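Homoserine O-acetyltransferase (Bacillus anthracis str. 'Ames Ancestor', PDB 3I1I) probably transfers an acetyl group from acetyl-CoA to the hydroxyl of L-homoserine. Local coordinates at residues 337-349 with 360-374. Sequence-based numbering, arbitrary orientation. Where two conformers were deposited one is given.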
loop_
_atom_site.group_PDB
_atom_site.type_symbol
_atom_site.label_atom_id
_atom_site.label_comp_id
_atom_site.label_asym_id
_atom_site.label_seq_id
_atom_site.Cartn_x
_atom_site.Cartn_y
_atom_site.Cartn_z
ATOM N N GLY A 337 17.351 16.010 -34.288
ATOM C CA GLY A 337 17.652 17.388 -34.643
ATOM C C GLY A 337 16.790 18.410 -33.919
ATOM O O GLY A 337 16.774 19.576 -34.283
ATOM N N LYS A 338 16.100 18.029 -32.857
ATOM C CA LYS A 338 15.309 19.020 -32.118
ATOM C C LYS A 338 16.037 19.669 -30.944
ATOM O O LYS A 338 17.052 19.156 -30.461
ATOM C CB LYS A 338 14.025 18.371 -31.662
ATOM C CG LYS A 338 13.158 18.080 -32.880
ATOM C CD LYS A 338 12.161 17.012 -32.619
ATOM C CE LYS A 338 11.527 16.522 -33.942
ATOM N NZ LYS A 338 10.649 15.403 -33.571
ATOM N N TYR A 339 15.535 20.827 -30.521
ATOM C CA TYR A 339 16.069 21.509 -29.368
ATOM C C TYR A 339 15.413 20.931 -28.100
ATOM O O TYR A 339 14.169 21.020 -27.920
ATOM C CB TYR A 339 15.838 23.037 -29.432
ATOM C CG TYR A 339 16.578 23.752 -28.318
ATOM C CD1 TYR A 339 17.828 24.322 -28.525
ATOM C CD2 TYR A 339 16.072 23.755 -27.031
ATOM C CE1 TYR A 339 18.531 24.944 -27.455
ATOM C CE2 TYR A 339 16.748 24.356 -25.981
ATOM C CZ TYR A 339 17.963 24.956 -26.196
ATOM O OH TYR A 339 18.594 25.517 -25.106
ATOM N N ALA A 340 16.246 20.377 -27.222
ATOM C CA ALA A 340 15.762 19.722 -26.024
ATOM C C ALA A 340 16.868 19.665 -24.982
ATOM O O ALA A 340 18.036 19.418 -25.337
ATOM C CB ALA A 340 15.251 18.321 -26.348
ATOM N N GLU A 341 16.531 19.943 -23.719
ATOM C CA GLU A 341 17.511 19.921 -22.632
ATOM C C GLU A 341 16.905 19.450 -21.312
ATOM O O GLU A 341 15.689 19.571 -21.090
ATOM C CB GLU A 341 18.226 21.282 -22.464
ATOM C CG GLU A 341 17.350 22.489 -22.141
ATOM C CD GLU A 341 18.168 23.841 -21.967
ATOM O OE1 GLU A 341 19.163 23.880 -21.183
ATOM O OE2 GLU A 341 17.788 24.856 -22.620
ATOM N N VAL A 342 17.762 18.888 -20.462
ATOM C CA VAL A 342 17.436 18.518 -19.088
ATOM C C VAL A 342 18.129 19.528 -18.186
ATOM O O VAL A 342 19.288 19.836 -18.375
ATOM C CB VAL A 342 17.969 17.120 -18.679
ATOM C CG1 VAL A 342 17.596 16.838 -17.227
ATOM C CG2 VAL A 342 17.438 16.011 -19.614
ATOM N N TYR A 343 17.394 20.069 -17.230
ATOM C CA TYR A 343 17.985 20.847 -16.168
ATOM C C TYR A 343 17.560 20.168 -14.880
ATOM O O TYR A 343 16.407 20.242 -14.485
ATOM C CB TYR A 343 17.467 22.249 -16.252
ATOM C CG TYR A 343 18.040 23.203 -15.249
ATOM C CD1 TYR A 343 19.273 23.806 -15.460
ATOM C CD2 TYR A 343 17.318 23.543 -14.098
ATOM C CE1 TYR A 343 19.781 24.704 -14.540
ATOM C CE2 TYR A 343 17.809 24.427 -13.190
ATOM C CZ TYR A 343 19.029 25.007 -13.410
ATOM O OH TYR A 343 19.501 25.893 -12.498
ATOM N N GLU A 344 18.498 19.437 -14.287
ATOM C CA GLU A 344 18.253 18.600 -13.108
ATOM C C GLU A 344 18.505 19.352 -11.819
ATOM O O GLU A 344 19.563 19.907 -11.613
ATOM C CB GLU A 344 19.126 17.345 -13.135
ATOM C CG GLU A 344 18.772 16.393 -12.007
ATOM C CD GLU A 344 19.268 14.976 -12.245
ATOM O OE1 GLU A 344 20.416 14.816 -12.681
ATOM O OE2 GLU A 344 18.525 14.010 -11.991
ATOM N N ILE A 345 17.520 19.355 -10.946
ATOM C CA ILE A 345 17.687 19.928 -9.626
ATOM C C ILE A 345 17.900 18.848 -8.563
ATOM O O ILE A 345 17.624 17.657 -8.778
ATOM C CB ILE A 345 16.465 20.801 -9.231
ATOM C CG1 ILE A 345 15.186 19.962 -9.082
ATOM C CG2 ILE A 345 16.285 21.997 -10.251
ATOM C CD1 ILE A 345 13.953 20.824 -8.775
ATOM N N GLU A 346 18.369 19.306 -7.409
ATOM C CA GLU A 346 18.628 18.456 -6.241
ATOM C C GLU A 346 18.011 19.041 -4.999
ATOM O O GLU A 346 18.128 20.214 -4.737
ATOM C CB GLU A 346 20.117 18.311 -6.015
ATOM C CG GLU A 346 20.842 17.864 -7.277
ATOM C CD GLU A 346 22.091 17.038 -7.019
ATOM O OE1 GLU A 346 22.124 16.165 -6.096
ATOM O OE2 GLU A 346 23.047 17.252 -7.792
ATOM N N SER A 347 17.367 18.206 -4.212
ATOM C CA SER A 347 16.726 18.676 -3.024
ATOM C C SER A 347 16.305 17.523 -2.144
ATOM O O SER A 347 15.891 16.482 -2.635
ATOM C CB SER A 347 15.494 19.507 -3.406
ATOM O OG SER A 347 14.668 19.668 -2.295
ATOM N N ILE A 348 16.378 17.751 -0.840
ATOM C CA ILE A 348 15.907 16.794 0.133
ATOM C C ILE A 348 14.425 16.614 -0.035
ATOM O O ILE A 348 13.873 15.597 0.382
ATOM C CB ILE A 348 16.238 17.248 1.597
ATOM C CG1 ILE A 348 15.970 16.086 2.574
ATOM C CG2 ILE A 348 15.471 18.540 1.987
ATOM C CD1 ILE A 348 16.561 16.284 3.919
ATOM N N ASN A 349 13.764 17.578 -0.670
ATOM C CA ASN A 349 12.325 17.456 -0.961
ATOM C C ASN A 349 11.893 16.501 -2.058
ATOM O O ASN A 349 10.684 16.300 -2.262
ATOM C CB ASN A 349 11.741 18.814 -1.259
ATOM C CG ASN A 349 11.611 19.655 -0.029
ATOM O OD1 ASN A 349 11.303 19.137 1.049
ATOM N ND2 ASN A 349 11.868 20.950 -0.159
ATOM N N LEU A 360 15.033 26.848 -7.186
ATOM C CA LEU A 360 16.088 26.008 -7.825
ATOM C C LEU A 360 16.078 26.067 -9.364
ATOM O O LEU A 360 17.103 25.787 -10.001
ATOM C CB LEU A 360 16.012 24.547 -7.340
ATOM C CG LEU A 360 16.280 24.330 -5.835
ATOM C CD1 LEU A 360 16.015 22.881 -5.410
ATOM C CD2 LEU A 360 17.725 24.768 -5.450
ATOM N N PHE A 361 14.940 26.447 -9.944
ATOM C CA PHE A 361 14.788 26.454 -11.412
ATOM C C PHE A 361 14.107 27.685 -12.042
ATOM O O PHE A 361 13.984 27.730 -13.269
ATOM C CB PHE A 361 14.082 25.166 -11.912
ATOM C CG PHE A 361 12.687 24.937 -11.353
ATOM C CD1 PHE A 361 11.563 25.328 -12.071
ATOM C CD2 PHE A 361 12.500 24.288 -10.116
ATOM C CE1 PHE A 361 10.278 25.111 -11.578
ATOM C CE2 PHE A 361 11.207 24.070 -9.608
ATOM C CZ PHE A 361 10.102 24.466 -10.344
ATOM N N GLU A 362 13.669 28.664 -11.237
ATOM C CA GLU A 362 12.946 29.818 -11.795
ATOM C C GLU A 362 13.810 30.577 -12.807
ATOM O O GLU A 362 13.323 31.063 -13.816
ATOM C CB GLU A 362 12.481 30.761 -10.695
ATOM C CG GLU A 362 13.615 31.502 -10.001
ATOM C CD GLU A 362 13.185 32.233 -8.731
ATOM O OE1 GLU A 362 12.007 32.646 -8.621
ATOM O OE2 GLU A 362 14.044 32.420 -7.844
ATOM N N LYS A 363 15.099 30.663 -12.552
ATOM C CA LYS A 363 15.951 31.406 -13.468
ATOM C C LYS A 363 16.059 30.696 -14.836
ATOM O O LYS A 363 16.091 31.341 -15.880
ATOM C CB LYS A 363 17.319 31.613 -12.856
ATOM C CG LYS A 363 18.229 32.451 -13.715
ATOM C CD LYS A 363 19.622 32.657 -13.043
ATOM C CE LYS A 363 20.611 33.418 -13.982
ATOM N NZ LYS A 363 22.048 32.954 -13.818
ATOM N N LYS A 364 16.091 29.365 -14.815
ATOM C CA LYS A 364 16.102 28.581 -16.030
ATOM C C LYS A 364 14.786 28.714 -16.795
ATOM O O LYS A 364 14.806 28.823 -18.029
ATOM C CB LYS A 364 16.359 27.113 -15.720
ATOM C CG LYS A 364 16.592 26.246 -16.951
ATOM C CD LYS A 364 17.720 26.786 -17.806
ATOM C CE LYS A 364 18.422 25.726 -18.586
ATOM N NZ LYS A 364 19.194 26.331 -19.749
ATOM N N VAL A 365 13.654 28.694 -16.087
ATOM C CA VAL A 365 12.376 28.797 -16.736
ATOM C C VAL A 365 12.322 30.120 -17.522
ATOM O O VAL A 365 11.997 30.172 -18.725
ATOM C CB VAL A 365 11.231 28.688 -15.713
ATOM C CG1 VAL A 365 9.931 29.284 -16.235
ATOM C CG2 VAL A 365 11.045 27.179 -15.294
ATOM N N TYR A 366 12.676 31.186 -16.826
ATOM C CA TYR A 366 12.692 32.517 -17.397
ATOM C C TYR A 366 13.511 32.559 -18.684
ATOM O O TYR A 366 13.047 33.029 -19.680
ATOM C CB TYR A 366 13.277 33.491 -16.367
ATOM C CG TYR A 366 13.439 34.860 -16.904
ATOM C CD1 TYR A 366 12.337 35.706 -17.046
ATOM C CD2 TYR A 366 14.682 35.300 -17.347
ATOM C CE1 TYR A 366 12.486 36.980 -17.600
ATOM C CE2 TYR A 366 14.838 36.575 -17.881
ATOM C CZ TYR A 366 13.740 37.402 -17.991
ATOM O OH TYR A 366 13.924 38.639 -18.525
ATOM N N GLU A 367 14.735 32.062 -18.642
ATOM C CA GLU A 367 15.626 32.016 -19.815
ATOM C C GLU A 367 14.979 31.231 -20.959
ATOM O O GLU A 367 15.045 31.620 -22.119
ATOM C CB GLU A 367 16.977 31.396 -19.403
ATOM C CG GLU A 367 17.976 30.975 -20.507
ATOM C CD GLU A 367 19.243 30.258 -19.914
ATOM O OE1 GLU A 367 19.688 29.214 -20.442
ATOM O OE2 GLU A 367 19.780 30.734 -18.886
ATOM N N PHE A 368 14.345 30.115 -20.631
ATOM C CA PHE A 368 13.754 29.253 -21.632
ATOM C C PHE A 368 12.528 29.886 -22.298
ATOM O O PHE A 368 12.350 29.786 -23.515
ATOM C CB PHE A 368 13.383 27.921 -20.999
ATOM C CG PHE A 368 13.070 26.870 -21.977
ATOM C CD1 PHE A 368 14.075 26.251 -22.675
ATOM C CD2 PHE A 368 11.773 26.483 -22.207
ATOM C CE1 PHE A 368 13.792 25.242 -23.605
ATOM C CE2 PHE A 368 11.492 25.484 -23.140
ATOM C CZ PHE A 368 12.502 24.872 -23.828
ATOM N N LEU A 369 11.720 30.579 -21.513
ATOM C CA LEU A 369 10.576 31.307 -22.051
ATOM C C LEU A 369 11.009 32.426 -23.007
ATOM O O LEU A 369 10.237 32.844 -23.861
ATOM C CB LEU A 369 9.725 31.875 -20.923
ATOM C CG LEU A 369 8.992 30.823 -20.096
ATOM C CD1 LEU A 369 8.256 31.501 -18.925
ATOM C CD2 LEU A 369 8.026 29.963 -20.988
ATOM N N ASN A 370 12.251 32.876 -22.875
ATOM C CA ASN A 370 12.812 33.894 -23.744
ATOM C C ASN A 370 13.691 33.398 -24.874
ATOM O O ASN A 370 14.109 34.171 -25.679
ATOM C CB ASN A 370 13.598 34.883 -22.893
ATOM C CG ASN A 370 12.687 35.756 -22.103
ATOM O OD1 ASN A 370 11.916 36.514 -22.691
ATOM N ND2 ASN A 370 12.710 35.631 -20.774
ATOM N N ARG A 371 13.979 32.115 -24.949
ATOM C CA ARG A 371 14.744 31.611 -26.071
ATOM C C ARG A 371 13.814 31.421 -27.289
ATOM O O ARG A 371 12.641 31.050 -27.142
ATOM C CB ARG A 371 15.410 30.308 -25.671
ATOM C CG ARG A 371 16.166 29.607 -26.758
ATOM C CD ARG A 371 16.498 28.222 -26.290
ATOM N NE ARG A 371 17.359 28.265 -25.102
ATOM C CZ ARG A 371 18.681 28.448 -25.145
ATOM N NH1 ARG A 371 19.303 28.579 -26.322
ATOM N NH2 ARG A 371 19.391 28.480 -24.011
ATOM N N LYS A 372 14.351 31.677 -28.480
ATOM C CA LYS A 372 13.565 31.584 -29.705
ATOM C C LYS A 372 13.309 30.127 -30.128
ATOM O O LYS A 372 14.098 29.228 -29.852
ATOM C CB LYS A 372 14.247 32.355 -30.843
ATOM C CG LYS A 372 15.426 31.628 -31.476
ATOM C CD LYS A 372 16.117 32.497 -32.544
ATOM C CE LYS A 372 16.893 31.637 -33.535
ATOM N NZ LYS A 372 15.966 30.931 -34.498
ATOM N N VAL A 373 12.194 29.927 -30.815
ATOM C CA VAL A 373 11.780 28.610 -31.270
ATOM C C VAL A 373 12.715 28.137 -32.386
ATOM O O VAL A 373 13.028 28.878 -33.306
ATOM C CB VAL A 373 10.300 28.618 -31.709
ATOM C CG1 VAL A 373 9.845 27.203 -32.261
ATOM C CG2 VAL A 373 9.456 29.082 -30.526
ATOM N N SER A 374 13.161 26.892 -32.263
ATOM C CA SER A 374 14.246 26.353 -33.100
ATOM C C SER A 374 13.691 25.804 -34.414
ATOM O O SER A 374 14.235 26.091 -35.473
ATOM C CB SER A 374 15.054 25.283 -32.346
ATOM O OG SER A 374 15.461 24.246 -33.220
HETATM O O HOH W 1 17.382 28.080 -21.874
HETATM O O HOH W 2 17.614 27.920 -12.492
#
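L360 lies against I345, its CB 3.9 Å from I345 CG2. Its CD1 reaches on to the backbone O of E346 and to CB of S347. F361, at the N-cap position of helix 362-370, meets CE2 of Y343 with its CB, and its ring meets the CD1 tip of I345. Near this end a water bonds to Y343 OH and accepts from K364 N, with a weak bond to L360 O.

K364 CG sits over one face of the Y343 ring, 3.9 Å from the ring centroid, a CH-pi contact. The chain turns about its CB-CG bond (chi2 55°), and NZ goes on to E341. Strand 340-342 is an outermost strand of the main sheet in this chain, next to strand 309-313, and helix 362-370 packs on the sheet near this edge, as the C-terminal helix does in alpha/beta hydrolases. K364 NZ donates to E341 OE1 at 2.8 Å, from above the carboxylate plane. It also bridges to E367 OE1 at 3.0 Å. E341 and E367 were each modelled in two conformers; their bonds here hold for the one given.

F368 turns its ring edge to E341 OE2 and to Y339 CE2, and also packs on L311 and I176 of neighbouring strands. R371 joins the network by a long salt bridge to E367. Its guanidinium crosses the hydroxyl end of Y339, the two planes 24° apart. R371 CD makes an off-centre CH-pi contact with the Y339 ring, 4.1 Å from its centroid. Y339 OH sits over the guanidinium face and donates instead to E341 OE2 at 2.7 Å. A second water takes a bond from R371 NH2, gives one to E367 OE1 and gives a weak one to E341 OE2. Past the helix, S374 CB rests 3.8 Å from Y339 CB.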